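Local atomic coordinates of predicted protein (Phaeodactylum tricornutum CCAP 1055/1, PDB entry 5Z5M), a protein that probably catalyses the conversion of 5-hydroxyisourate to (S)-allantoin in urate degradation, combining hydroxyisourate hydrolase and OHCU decarboxylase activities in one chain. Residues F127-R132 against K136-A141; L69-A74 against E160-I165; G229-G234 against Y243-F248; G181-H186 against L271-D276. All blocks are in the same frame, centred on the assembly; numbering follows the deposited sequence.

In the fold
The four contacts fall into two pairs. Interactions 1 and 2 belong to the helical OHCU decarboxylase part of the chain, and interactions 3 and 4 to the transthyretin-like part. The first pair meets where Gln-161 OE1 of helix 151-173 takes a probable hydrogen bond from Ala-130 N, at 2.6 Å. The second pair has centres about 7 Å apart. There Tyr-243 N lies 2.7 Å from Phe-273 O, a probable hydrogen bond between neighbouring strands. The centres of interactions 2 and 3 are about 34 Å apart, yet the nearest atoms of interactions 1 and 4 come to about 5 Å, without touching. Interactions 1, 2 and 4 also touch the second subunit.

Interaction 1. Residues F127-R132 against K136-A141; sequences FILAVR and KHTVLA
Leu-129 and Val-139 make the main apolar contact between the extended segment 127-132 and the first turns of helix 136-146. Leu-129 CG lies anti to the backbone N (chi1 -176°), and this carries the CD2 methyl out to the helix. CD2 comes within 4.1 Å of Val-139 CA and meets the Val-139 CG2 methyl at 4.2 Å. The same leucine methyl lies 4.4 Å from Thr-138 CG2. One branch of Leu-129 therefore touches two successive helix residues. Val-131 and Thr-138 reach toward each other tip to tip, with their CG2 methyls 4.1 Å apart. The threonine turns its methyl to this contact because CG2, not OG1, is anti to its backbone N (chi1 -57° for OG1). OG1 is hydrogen-bonded to Thr-135 OG1, just before the helix. In the all-helical OHCU decarboxylase part, this extended segment connects helix 106-123 with helix 136-146. Its residues alternate: Phe-127, Leu-129 and Val-131 point at helix 136-146, while Ile-128 and Ala-130 pack on helix 151-173. Phe-127 adds a looser contact, its CZ lying 4.5 Å from Val-139 O in an oblique approach to the ring. That ring also meets Tyr-119 edge-to-face and packs on Ala-142 and Leu-143 further along the helix. Val-139 touches Phe-112 of helix 106-123, and Thr-138 packs against Glu-251 of the second subunit.

Interaction 2. Residues L69-A74 against E160-I165; sequences LELLCA and EQVHKI
Val-162 touches both Leu-71 and Leu-72, so one valine makes every contact of segment 160-165 with segment 69-74. It joins helix 65-73 to the long helix 151-173 in the helical bundle of the OHCU decarboxylase part. Each valine methyl has its own nearest leucine. Val-162 CG2 meets Leu-71 CD2 at 3.7 Å, and the two side chains cross obliquely. Val-162 CG1 meets Leu-72 CD2, also at 3.7 Å, and here the side chains cross at about a right angle. Leu-71 CD2 additionally lies 4.0 Å from Val-162 CB, so this methyl sits against the branch point of the valine. All three side chains are buried, and no hydrogen bond links the segments. The first torsion of Leu-72 sets CG beside the backbone N (chi1 -64°). Its CB does not point straight at the long helix, yet CD2 bends round to reach it. Further out, Leu-72 also packs on Phe-155, Ala-158 and Leu-159, which extends the contact back along helix 151-173. The backbone next to Val-162 is held by regular helix bonds, such as Lys-164 N to Glu-160 O at 3.1 Å. On the second subunit, Phe-259 packs against Glu-160. Next in sequence to the valine, His-163 is hydrogen-bonded at both ring nitrogens, ND1 with Tyr-26 OH and NE2 with Asn-61 OD1.

Interaction 3. Residues G229-G234 against Y243-F248; sequences GPALKG and YEWTFF
Tyr-243, near the start of strand 241-248, meets Leu-232. Leu-232 CD1 lies 3.5 Å from Tyr-243 CE2 and approaches the ring obliquely. The same methyl is 4.1 Å from Tyr-243 CZ and 4.2 Å from Tyr-243 CD2, so it is centred on the CE2 corner. Leucine and tyrosine extend toward each other from the two sheets. The tyrosine OH is hydrogen-bonded to Thr-239 O and Arg-205 NE, which fixes the far end of the ring. An alanine here is likely to leave the Leu-232 methyl without its aromatic neighbour and Thr-239 O without this hydroxyl partner. Glu-244 comes next and forms a salt bridge to Arg-272 on the adjacent strand. The contact spans the two facing sheets of the transthyretin-like β-sandwich: 241-248 belongs to the four-stranded antiparallel sheet, and the short, weakly bonded strand 232-233 pairs with 182-189 in the other. Trp-245 makes the second apolar contact. Its CH2 meets Ala-231 CB at 3.7 Å, and the methyl lies at the indole edge, near the ring plane. CZ3 is also close, 4.1 Å from Ala-231 CB. Trp-245 further stacks on the ring of Phe-273.

Interaction 4. Residues G181-H186 against L271-D276; sequences GFLTCH and LRFGID
Leu-183 supplies every apolar contact that segment 181-186 makes with 271-276. Its CD2 methyl lies 3.9 Å from Phe-273 CZ, in the plane of the ring and at its edge. CD1 comes to 4.1 Å from Phe-273 CE2, so both leucine methyls meet the outer end of the phenyl group. The first torsion of Leu-183 (chi1 177°) swings CG to the far side from the backbone N, which brings both methyls to the other strand. CD2 also reaches Ile-275 CD1, more loosely, at 4.4 Å. Leu-183, Phe-273 and Ile-275 are all buried. Val-284 packs against both Leu-183 and Phe-273. No hydrogen bond joins the two segments; the polar contacts lead outward. The backbone of Leu-183 bonds to that of Ala-231 and Leu-232, and Thr-184 OG1 is hydrogen-bonded to His-281 and His-283. At the far end, Asp-276 OD1 bonds to Gln-263 N of the second subunit, and Phe-273 packs on Phe-265 of that subunit. Strands 182-189 and 268-275 lie in different sheets, and side chains meeting between facing sheets in this way form the hydrophobic interior of the transthyretin-type β-sandwich.

Interaction 1. Residues F127-R132 against K136-A141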
loop_
_atom_site.group_PDB
_atom_site.type_symbol
_atom_site.label_atom_id
_atom_site.label_comp_id
_atom_site.label_asym_id
_atom_site.label_seq_id
_atom_site.Cartn_x
_atom_site.Cartn_y
_atom_site.Cartn_z
ATOM N N PHE A 127 -14.940 -29.806 15.014
ATOM C CA PHE A 127 -14.047 -28.711 14.671
ATOM C C PHE A 127 -12.975 -29.217 13.726
ATOM O O PHE A 127 -12.231 -30.143 14.053
ATOM C CB PHE A 127 -13.417 -28.113 15.930
ATOM C CG PHE A 127 -12.419 -27.025 15.657
ATOM C CD1 PHE A 127 -12.839 -25.737 15.362
ATOM C CD2 PHE A 127 -11.063 -27.284 15.712
ATOM C CE1 PHE A 127 -11.920 -24.729 15.117
ATOM C CE2 PHE A 127 -10.137 -26.280 15.470
ATOM C CZ PHE A 127 -10.572 -25.001 15.175
ATOM N N ILE A 128 -12.901 -28.605 12.551
ATOM C CA ILE A 128 -11.939 -29.004 11.540
ATOM C C ILE A 128 -10.994 -27.847 11.233
ATOM O O ILE A 128 -11.430 -26.711 11.042
ATOM C CB ILE A 128 -12.652 -29.471 10.253
ATOM C CG1 ILE A 128 -13.610 -30.619 10.577
ATOM C CG2 ILE A 128 -11.641 -29.893 9.187
ATOM C CD1 ILE A 128 -14.504 -31.014 9.420
ATOM N N LEU A 129 -9.698 -28.139 11.209
ATOM C CA LEU A 129 -8.683 -27.127 10.942
ATOM C C LEU A 129 -7.565 -27.685 10.065
ATOM O O LEU A 129 -6.886 -28.642 10.444
ATOM C CB LEU A 129 -8.103 -26.587 12.252
ATOM C CG LEU A 129 -7.089 -25.456 12.089
ATOM C CD1 LEU A 129 -7.730 -24.237 11.434
ATOM C CD2 LEU A 129 -6.472 -25.076 13.424
ATOM N N ALA A 130 -7.386 -27.088 8.892
ATOM C CA ALA A 130 -6.337 -27.510 7.970
ATOM C C ALA A 130 -5.152 -26.555 8.014
ATOM O O ALA A 130 -5.136 -25.542 7.316
ATOM C CB ALA A 130 -6.881 -27.597 6.558
ATOM N N VAL A 131 -4.163 -26.870 8.842
ATOM C CA VAL A 131 -2.958 -26.052 8.931
ATOM C C VAL A 131 -1.718 -26.942 8.861
ATOM O O VAL A 131 -1.675 -28.014 9.471
ATOM C CB VAL A 131 -2.918 -25.212 10.241
ATOM C CG1 VAL A 131 -1.589 -24.464 10.377
ATOM C CG2 VAL A 131 -4.091 -24.246 10.304
ATOM N N ARG A 132 -0.726 -26.512 8.089
ATOM C CA ARG A 132 0.543 -27.223 8.001
ATOM C C ARG A 132 1.407 -26.947 9.225
ATOM O O ARG A 132 1.809 -25.807 9.460
ATOM C CB ARG A 132 1.284 -26.826 6.726
ATOM C CG ARG A 132 0.603 -27.319 5.470
ATOM C CD ARG A 132 1.421 -27.017 4.239
ATOM N NE ARG A 132 0.838 -27.641 3.056
ATOM C CZ ARG A 132 1.154 -28.856 2.622
ATOM N NH1 ARG A 132 2.049 -29.584 3.274
ATOM N NH2 ARG A 132 0.574 -29.342 1.534
ATOM N N LYS A 136 0.191 -24.934 18.908
ATOM C CA LYS A 136 -0.942 -24.953 19.819
ATOM C C LYS A 136 -1.618 -23.589 19.825
ATOM O O LYS A 136 -2.829 -23.487 20.010
ATOM C CB LYS A 136 -0.497 -25.338 21.232
ATOM C CG LYS A 136 0.502 -24.372 21.846
ATOM C CD LYS A 136 0.875 -24.758 23.268
ATOM C CE LYS A 136 1.886 -23.773 23.840
ATOM N NZ LYS A 136 2.195 -24.050 25.268
ATOM N N HIS A 137 -0.829 -22.537 19.624
ATOM C CA HIS A 137 -1.374 -21.187 19.595
ATOM C C HIS A 137 -2.394 -21.052 18.470
ATOM O O HIS A 137 -3.480 -20.523 18.680
ATOM C CB HIS A 137 -0.263 -20.153 19.438
ATOM C CG HIS A 137 0.759 -20.202 20.530
ATOM N ND1 HIS A 137 0.510 -19.734 21.802
ATOM C CD2 HIS A 137 2.035 -20.654 20.538
ATOM C CE1 HIS A 137 1.587 -19.900 22.549
ATOM N NE2 HIS A 137 2.526 -20.456 21.806
ATOM N N THR A 138 -2.045 -21.557 17.289
ATOM C CA THR A 138 -2.943 -21.546 16.133
ATOM C C THR A 138 -4.257 -22.281 16.415
ATOM O O THR A 138 -5.343 -21.755 16.167
ATOM C CB THR A 138 -2.274 -22.188 14.900
ATOM O OG1 THR A 138 -1.057 -21.494 14.599
ATOM C CG2 THR A 138 -3.200 -22.133 13.694
ATOM N N VAL A 139 -4.149 -23.496 16.939
ATOM C CA VAL A 139 -5.328 -24.304 17.234
ATOM C C VAL A 139 -6.249 -23.639 18.260
ATOM O O VAL A 139 -7.458 -23.550 18.053
ATOM C CB VAL A 139 -4.923 -25.697 17.738
ATOM C CG1 VAL A 139 -6.150 -26.491 18.124
ATOM C CG2 VAL A 139 -4.125 -26.426 16.664
ATOM N N LEU A 140 -5.674 -23.161 19.362
ATOM C CA LEU A 140 -6.472 -22.529 20.407
ATOM C C LEU A 140 -7.094 -21.220 19.927
ATOM O O LEU A 140 -8.248 -20.923 20.248
ATOM C CB LEU A 140 -5.623 -22.286 21.657
ATOM C CG LEU A 140 -5.329 -23.544 22.475
ATOM C CD1 LEU A 140 -4.219 -23.278 23.482
ATOM C CD2 LEU A 140 -6.599 -24.005 23.183
ATOM N N ALA A 141 -6.338 -20.449 19.148
ATOM C CA ALA A 141 -6.853 -19.197 18.598
ATOM C C ALA A 141 -8.017 -19.453 17.644
ATOM O O ALA A 141 -9.010 -18.724 17.654
ATOM C CB ALA A 141 -5.749 -18.431 17.889
#

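Interaction 2. Residues L69-A74 against E160-I165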
loop_
_atom_site.group_PDB
_atom_site.type_symbol
_atom_site.label_atom_id
_atom_site.label_comp_id
_atom_site.label_asym_id
_atom_site.label_seq_id
_atom_site.Cartn_x
_atom_site.Cartn_y
_atom_site.Cartn_z
ATOM N N LEU A 69 -22.909 -32.473 5.054
ATOM C CA LEU A 69 -22.856 -32.580 6.510
ATOM C C LEU A 69 -22.263 -33.923 6.935
ATOM O O LEU A 69 -21.515 -34.001 7.916
ATOM C CB LEU A 69 -24.244 -32.398 7.121
ATOM C CG LEU A 69 -24.251 -32.201 8.638
ATOM C CD1 LEU A 69 -23.475 -30.941 9.013
ATOM C CD2 LEU A 69 -25.674 -32.146 9.174
ATOM N N GLU A 70 -22.585 -34.974 6.187
ATOM C CA GLU A 70 -22.048 -36.300 6.473
ATOM C C GLU A 70 -20.549 -36.373 6.199
ATOM O O GLU A 70 -19.821 -37.102 6.873
ATOM C CB GLU A 70 -22.784 -37.371 5.660
ATOM C CG GLU A 70 -24.183 -37.702 6.170
ATOM C CD GLU A 70 -24.183 -38.572 7.423
ATOM O OE1 GLU A 70 -23.180 -38.574 8.169
ATOM O OE2 GLU A 70 -25.199 -39.263 7.665
ATOM N N LEU A 71 -20.088 -35.626 5.202
ATOM C CA LEU A 71 -18.663 -35.568 4.915
ATOM C C LEU A 71 -17.935 -34.915 6.089
ATOM O O LEU A 71 -16.877 -35.378 6.510
ATOM C CB LEU A 71 -18.400 -34.803 3.617
ATOM C CG LEU A 71 -16.967 -34.794 3.077
ATOM C CD1 LEU A 71 -16.982 -34.875 1.559
ATOM C CD2 LEU A 71 -16.226 -33.548 3.524
ATOM N N LEU A 72 -18.511 -33.838 6.613
ATOM C CA LEU A 72 -17.939 -33.155 7.770
ATOM C C LEU A 72 -17.890 -34.065 8.998
ATOM O O LEU A 72 -16.878 -34.123 9.692
ATOM C CB LEU A 72 -18.733 -31.890 8.098
ATOM C CG LEU A 72 -18.738 -30.774 7.052
ATOM C CD1 LEU A 72 -19.499 -29.566 7.568
ATOM C CD2 LEU A 72 -17.315 -30.393 6.652
ATOM N N CYS A 73 -18.982 -34.778 9.258
ATOM C CA CYS A 73 -19.063 -35.622 10.448
ATOM C C CYS A 73 -18.159 -36.843 10.343
ATOM O O CYS A 73 -17.818 -37.463 11.350
ATOM C CB CYS A 73 -20.507 -36.059 10.699
ATOM S SG CYS A 73 -21.593 -34.692 11.158
ATOM N N ALA A 74 -17.768 -37.179 9.121
ATOM C CA ALA A 74 -16.867 -38.298 8.896
ATOM C C ALA A 74 -15.446 -37.923 9.281
ATOM O O ALA A 74 -14.588 -38.789 9.449
ATOM C CB ALA A 74 -16.924 -38.747 7.438
ATOM N N GLU A 160 -14.519 -25.393 3.681
ATOM C CA GLU A 160 -13.270 -24.849 3.148
ATOM C C GLU A 160 -12.085 -25.631 3.708
ATOM O O GLU A 160 -11.147 -25.953 2.980
ATOM C CB GLU A 160 -13.140 -23.356 3.469
ATOM C CG GLU A 160 -14.069 -22.473 2.641
ATOM C CD GLU A 160 -14.056 -21.008 3.055
ATOM O OE1 GLU A 160 -13.415 -20.662 4.077
ATOM O OE2 GLU A 160 -14.692 -20.200 2.344
ATOM N N GLN A 161 -12.142 -25.953 5.000
ATOM C CA GLN A 161 -11.079 -26.724 5.638
ATOM C C GLN A 161 -10.946 -28.137 5.054
ATOM O O GLN A 161 -9.829 -28.612 4.855
ATOM C CB GLN A 161 -11.298 -26.800 7.157
ATOM C CG GLN A 161 -11.335 -25.438 7.875
ATOM C CD GLN A 161 -10.033 -24.646 7.773
ATOM O OE1 GLN A 161 -8.939 -25.187 7.942
ATOM N NE2 GLN A 161 -10.151 -23.354 7.499
ATOM N N VAL A 162 -12.059 -28.816 4.760
ATOM C CA VAL A 162 -11.932 -30.177 4.239
ATOM C C VAL A 162 -11.346 -30.176 2.822
ATOM O O VAL A 162 -10.617 -31.094 2.460
ATOM C CB VAL A 162 -13.279 -30.961 4.241
ATOM C CG1 VAL A 162 -13.858 -31.029 5.649
ATOM C CG2 VAL A 162 -14.275 -30.372 3.270
ATOM N N HIS A 163 -11.638 -29.146 2.035
ATOM C CA HIS A 163 -11.048 -29.043 0.702
ATOM C C HIS A 163 -9.555 -28.804 0.813
ATOM O O HIS A 163 -8.785 -29.284 -0.011
ATOM C CB HIS A 163 -11.687 -27.918 -0.117
ATOM C CG HIS A 163 -13.102 -28.194 -0.522
ATOM N ND1 HIS A 163 -13.495 -29.385 -1.088
ATOM C CD2 HIS A 163 -14.213 -27.424 -0.454
ATOM C CE1 HIS A 163 -14.791 -29.343 -1.345
ATOM N NE2 HIS A 163 -15.248 -28.159 -0.974
ATOM N N LYS A 164 -9.150 -28.051 1.834
ATOM C CA LYS A 164 -7.737 -27.775 2.043
ATOM C C LYS A 164 -7.015 -29.055 2.444
ATOM O O LYS A 164 -5.875 -29.273 2.062
ATOM C CB LYS A 164 -7.544 -26.696 3.110
ATOM C CG LYS A 164 -7.887 -25.293 2.647
ATOM C CD LYS A 164 -8.153 -24.372 3.833
ATOM C CE LYS A 164 -6.892 -24.119 4.638
ATOM N NZ LYS A 164 -7.103 -23.089 5.698
ATOM N N ILE A 165 -7.690 -29.893 3.224
ATOM C CA ILE A 165 -7.128 -31.170 3.644
ATOM C C ILE A 165 -7.033 -32.127 2.455
ATOM O O ILE A 165 -6.056 -32.863 2.314
ATOM C CB ILE A 165 -7.968 -31.790 4.781
ATOM C CG1 ILE A 165 -7.764 -30.980 6.060
ATOM C CG2 ILE A 165 -7.586 -33.243 5.011
ATOM C CD1 ILE A 165 -8.784 -31.244 7.131
#

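Interaction 3. Residues G229-G234 against Y243-F248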
loop_
_atom_site.group_PDB
_atom_site.type_symbol
_atom_site.label_atom_id
_atom_site.label_comp_id
_atom_site.label_asym_id
_atom_site.label_seq_id
_atom_site.Cartn_x
_atom_site.Cartn_y
_atom_site.Cartn_z
ATOM N N GLY A 229 15.576 -14.312 -15.161
ATOM C CA GLY A 229 14.214 -14.811 -15.107
ATOM C C GLY A 229 13.776 -15.282 -13.734
ATOM O O GLY A 229 14.290 -14.813 -12.723
ATOM N N PRO A 230 12.822 -16.224 -13.694
ATOM C CA PRO A 230 12.212 -16.708 -12.448
ATOM C C PRO A 230 13.234 -17.243 -11.458
ATOM O O PRO A 230 14.223 -17.854 -11.862
ATOM C CB PRO A 230 11.283 -17.830 -12.923
ATOM C CG PRO A 230 10.976 -17.482 -14.346
ATOM C CD PRO A 230 12.232 -16.864 -14.884
ATOM N N ALA A 231 12.995 -16.999 -10.174
ATOM C CA ALA A 231 13.879 -17.464 -9.116
ATOM C C ALA A 231 13.813 -18.978 -8.967
ATOM O O ALA A 231 14.815 -19.636 -8.692
ATOM C CB ALA A 231 13.519 -16.782 -7.791
ATOM N N LEU A 232 12.612 -19.520 -9.129
ATOM C CA LEU A 232 12.386 -20.953 -9.039
ATOM C C LEU A 232 11.480 -21.368 -10.189
ATOM O O LEU A 232 10.574 -20.625 -10.553
ATOM C CB LEU A 232 11.752 -21.321 -7.698
ATOM C CG LEU A 232 12.594 -21.015 -6.457
ATOM C CD1 LEU A 232 11.805 -21.311 -5.193
ATOM C CD2 LEU A 232 13.895 -21.805 -6.483
ATOM N N LYS A 233 11.725 -22.547 -10.755
ATOM C CA LYS A 233 10.945 -23.019 -11.899
ATOM C C LYS A 233 10.759 -24.539 -11.892
ATOM O O LYS A 233 11.732 -25.294 -11.856
ATOM C CB LYS A 233 11.619 -22.581 -13.208
ATOM C CG LYS A 233 10.852 -22.956 -14.467
ATOM C CD LYS A 233 11.477 -22.336 -15.712
ATOM C CE LYS A 233 10.728 -22.751 -16.974
ATOM N NZ LYS A 233 11.236 -22.044 -18.188
ATOM N N GLY A 234 9.510 -24.990 -11.921
ATOM C CA GLY A 234 9.238 -26.403 -12.109
ATOM C C GLY A 234 9.204 -27.211 -10.829
ATOM O O GLY A 234 9.687 -26.769 -9.785
ATOM N N TYR A 243 8.943 -19.686 2.330
ATOM C CA TYR A 243 10.150 -19.046 1.801
ATOM C C TYR A 243 10.389 -17.667 2.415
ATOM O O TYR A 243 9.501 -17.098 3.052
ATOM C CB TYR A 243 10.055 -18.920 0.274
ATOM C CG TYR A 243 10.014 -20.243 -0.466
ATOM C CD1 TYR A 243 8.848 -21.001 -0.512
ATOM C CD2 TYR A 243 11.136 -20.725 -1.134
ATOM C CE1 TYR A 243 8.804 -22.214 -1.182
ATOM C CE2 TYR A 243 11.102 -21.942 -1.810
ATOM C CZ TYR A 243 9.932 -22.678 -1.836
ATOM O OH TYR A 243 9.883 -23.884 -2.504
ATOM N N GLU A 244 11.586 -17.124 2.207
ATOM C CA GLU A 244 11.874 -15.754 2.610
ATOM C C GLU A 244 12.805 -15.060 1.616
ATOM O O GLU A 244 13.912 -15.538 1.360
ATOM C CB GLU A 244 12.488 -15.731 4.014
ATOM C CG GLU A 244 12.726 -14.346 4.566
ATOM C CD GLU A 244 13.162 -14.364 6.025
ATOM O OE1 GLU A 244 14.278 -13.880 6.316
ATOM O OE2 GLU A 244 12.384 -14.850 6.876
ATOM N N TRP A 245 12.338 -13.956 1.031
ATOM C CA TRP A 245 13.219 -13.056 0.298
ATOM C C TRP A 245 14.041 -12.262 1.297
ATOM O O TRP A 245 13.605 -12.021 2.422
ATOM C CB TRP A 245 12.466 -12.038 -0.570
ATOM C CG TRP A 245 11.587 -12.511 -1.705
ATOM C CD1 TRP A 245 10.227 -12.399 -1.769
ATOM C CD2 TRP A 245 12.002 -13.066 -2.966
ATOM N NE1 TRP A 245 9.767 -12.880 -2.969
ATOM C CE2 TRP A 245 10.833 -13.302 -3.720
ATOM C CE3 TRP A 245 13.240 -13.415 -3.515
ATOM C CZ2 TRP A 245 10.864 -13.867 -4.995
ATOM C CZ3 TRP A 245 13.268 -13.977 -4.790
ATOM C CH2 TRP A 245 12.087 -14.196 -5.510
ATOM N N THR A 246 15.214 -11.826 0.864
ATOM C CA THR A 246 15.952 -10.787 1.561
ATOM C C THR A 246 16.261 -9.698 0.545
ATOM O O THR A 246 17.010 -9.929 -0.398
ATOM C CB THR A 246 17.260 -11.313 2.199
ATOM O OG1 THR A 246 16.958 -12.348 3.143
ATOM C CG2 THR A 246 17.989 -10.186 2.915
ATOM N N PHE A 247 15.638 -8.534 0.705
ATOM C CA PHE A 247 15.882 -7.410 -0.190
ATOM C C PHE A 247 16.907 -6.465 0.424
ATOM O O PHE A 247 16.697 -5.945 1.522
ATOM C CB PHE A 247 14.590 -6.646 -0.482
ATOM C CG PHE A 247 13.546 -7.464 -1.186
ATOM C CD1 PHE A 247 13.543 -7.565 -2.568
ATOM C CD2 PHE A 247 12.558 -8.113 -0.467
ATOM C CE1 PHE A 247 12.572 -8.311 -3.227
ATOM C CE2 PHE A 247 11.587 -8.855 -1.111
ATOM C CZ PHE A 247 11.595 -8.958 -2.500
ATOM N N PHE A 248 18.012 -6.235 -0.274
ATOM C CA PHE A 248 19.043 -5.346 0.259
ATOM C C PHE A 248 18.805 -3.922 -0.226
ATOM O O PHE A 248 19.523 -3.415 -1.084
ATOM C CB PHE A 248 20.438 -5.847 -0.131
ATOM C CG PHE A 248 20.808 -7.147 0.528
ATOM C CD1 PHE A 248 20.501 -8.356 -0.071
ATOM C CD2 PHE A 248 21.427 -7.156 1.769
ATOM C CE1 PHE A 248 20.827 -9.556 0.540
ATOM C CE2 PHE A 248 21.750 -8.347 2.387
ATOM C CZ PHE A 248 21.448 -9.549 1.775
#

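Interaction 4. Residues G181-H186 against L271-D276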
loop_
_atom_site.group_PDB
_atom_site.type_symbol
_atom_site.label_atom_id
_atom_site.label_comp_id
_atom_site.label_asym_id
_atom_site.label_seq_id
_atom_site.Cartn_x
_atom_site.Cartn_y
_atom_site.Cartn_z
ATOM N N GLY A 181 4.869 -24.697 -12.430
ATOM C CA GLY A 181 4.708 -23.384 -11.838
ATOM C C GLY A 181 6.063 -22.718 -11.674
ATOM O O GLY A 181 7.100 -23.353 -11.862
ATOM N N PHE A 182 6.063 -21.437 -11.327
ATOM C CA PHE A 182 7.319 -20.723 -11.121
ATOM C C PHE A 182 7.125 -19.462 -10.294
ATOM O O PHE A 182 5.996 -18.997 -10.090
ATOM C CB PHE A 182 7.984 -20.377 -12.467
ATOM C CG PHE A 182 7.151 -19.490 -13.368
ATOM C CD1 PHE A 182 6.138 -20.026 -14.152
ATOM C CD2 PHE A 182 7.409 -18.130 -13.457
ATOM C CE1 PHE A 182 5.375 -19.218 -14.985
ATOM C CE2 PHE A 182 6.654 -17.316 -14.290
ATOM C CZ PHE A 182 5.638 -17.863 -15.061
ATOM N N LEU A 183 8.248 -18.914 -9.836
ATOM C CA LEU A 183 8.267 -17.767 -8.932
ATOM C C LEU A 183 9.046 -16.611 -9.545
ATOM O O LEU A 183 10.202 -16.770 -9.938
ATOM C CB LEU A 183 8.887 -18.161 -7.589
ATOM C CG LEU A 183 9.072 -17.079 -6.520
ATOM C CD1 LEU A 183 7.731 -16.532 -6.030
ATOM C CD2 LEU A 183 9.870 -17.637 -5.353
ATOM N N THR A 184 8.399 -15.457 -9.648
ATOM C CA THR A 184 9.057 -14.261 -10.147
ATOM C C THR A 184 8.986 -13.135 -9.126
ATOM O O THR A 184 8.228 -13.198 -8.150
ATOM C CB THR A 184 8.431 -13.763 -11.464
ATOM O OG1 THR A 184 7.033 -13.515 -11.263
ATOM C CG2 THR A 184 8.623 -14.789 -12.581
ATOM N N CYS A 185 9.767 -12.093 -9.379
ATOM C CA CYS A 185 9.847 -10.951 -8.489
ATOM C C CYS A 185 10.029 -9.669 -9.292
ATOM O O CYS A 185 10.594 -9.680 -10.383
ATOM C CB CYS A 185 10.999 -11.128 -7.503
ATOM S SG CYS A 185 11.011 -9.918 -6.163
ATOM N N HIS A 186 9.525 -8.575 -8.745
ATOM C CA HIS A 186 9.679 -7.254 -9.330
ATOM C C HIS A 186 9.867 -6.273 -8.182
ATOM O O HIS A 186 9.203 -6.391 -7.153
ATOM C CB HIS A 186 8.455 -6.898 -10.180
ATOM C CG HIS A 186 8.469 -5.505 -10.727
ATOM N ND1 HIS A 186 9.353 -5.096 -11.701
ATOM C CD2 HIS A 186 7.697 -4.430 -10.442
ATOM C CE1 HIS A 186 9.131 -3.824 -11.988
ATOM N NE2 HIS A 186 8.131 -3.398 -11.237
ATOM N N LEU A 271 11.064 -10.771 3.522
ATOM C CA LEU A 271 9.697 -10.967 3.047
ATOM C C LEU A 271 9.378 -12.449 3.104
ATOM O O LEU A 271 9.778 -13.212 2.224
ATOM C CB LEU A 271 9.521 -10.431 1.620
ATOM C CG LEU A 271 8.184 -9.769 1.266
ATOM C CD1 LEU A 271 7.967 -8.555 2.144
ATOM C CD2 LEU A 271 8.128 -9.369 -0.213
ATOM N N ARG A 272 8.662 -12.842 4.152
ATOM C CA ARG A 272 8.337 -14.240 4.417
ATOM C C ARG A 272 6.983 -14.595 3.795
ATOM O O ARG A 272 6.007 -13.863 3.979
ATOM C CB ARG A 272 8.326 -14.488 5.929
ATOM C CG ARG A 272 8.192 -15.935 6.363
ATOM C CD ARG A 272 8.393 -16.039 7.875
ATOM N NE ARG A 272 9.668 -15.456 8.285
ATOM C CZ ARG A 272 10.000 -15.177 9.542
ATOM N NH1 ARG A 272 9.153 -15.427 10.525
ATOM N NH2 ARG A 272 11.184 -14.644 9.820
ATOM N N PHE A 273 6.932 -15.701 3.054
ATOM C CA PHE A 273 5.710 -16.095 2.351
ATOM C C PHE A 273 5.622 -17.597 2.059
ATOM O O PHE A 273 6.631 -18.311 2.032
ATOM C CB PHE A 273 5.581 -15.311 1.041
ATOM C CG PHE A 273 6.595 -15.697 -0.004
ATOM C CD1 PHE A 273 7.878 -15.179 0.033
ATOM C CD2 PHE A 273 6.261 -16.577 -1.017
ATOM C CE1 PHE A 273 8.813 -15.527 -0.928
ATOM C CE2 PHE A 273 7.191 -16.933 -1.982
ATOM C CZ PHE A 273 8.467 -16.407 -1.938
ATOM N N GLY A 274 4.401 -18.068 1.827
ATOM C CA GLY A 274 4.172 -19.473 1.559
ATOM C C GLY A 274 3.752 -19.716 0.125
ATOM O O GLY A 274 3.058 -18.888 -0.473
ATOM N N ILE A 275 4.191 -20.847 -0.421
ATOM C CA ILE A 275 3.747 -21.323 -1.728
ATOM C C ILE A 275 2.880 -22.570 -1.539
ATOM O O ILE A 275 3.309 -23.545 -0.932
ATOM C CB ILE A 275 4.929 -21.637 -2.655
ATOM C CG1 ILE A 275 5.645 -20.333 -3.043
ATOM C CG2 ILE A 275 4.447 -22.385 -3.915
ATOM C CD1 ILE A 275 6.999 -20.549 -3.672
ATOM N N ASP A 276 1.659 -22.533 -2.055
ATOM C CA ASP A 276 0.695 -23.595 -1.780
ATOM C C ASP A 276 0.416 -24.506 -2.984
ATOM O O ASP A 276 -0.097 -25.607 -2.816
ATOM C CB ASP A 276 -0.617 -22.984 -1.290
ATOM C CG ASP A 276 -1.632 -24.035 -0.866
ATOM O OD1 ASP A 276 -1.359 -24.776 0.104
ATOM O OD2 ASP A 276 -2.700 -24.127 -1.511
#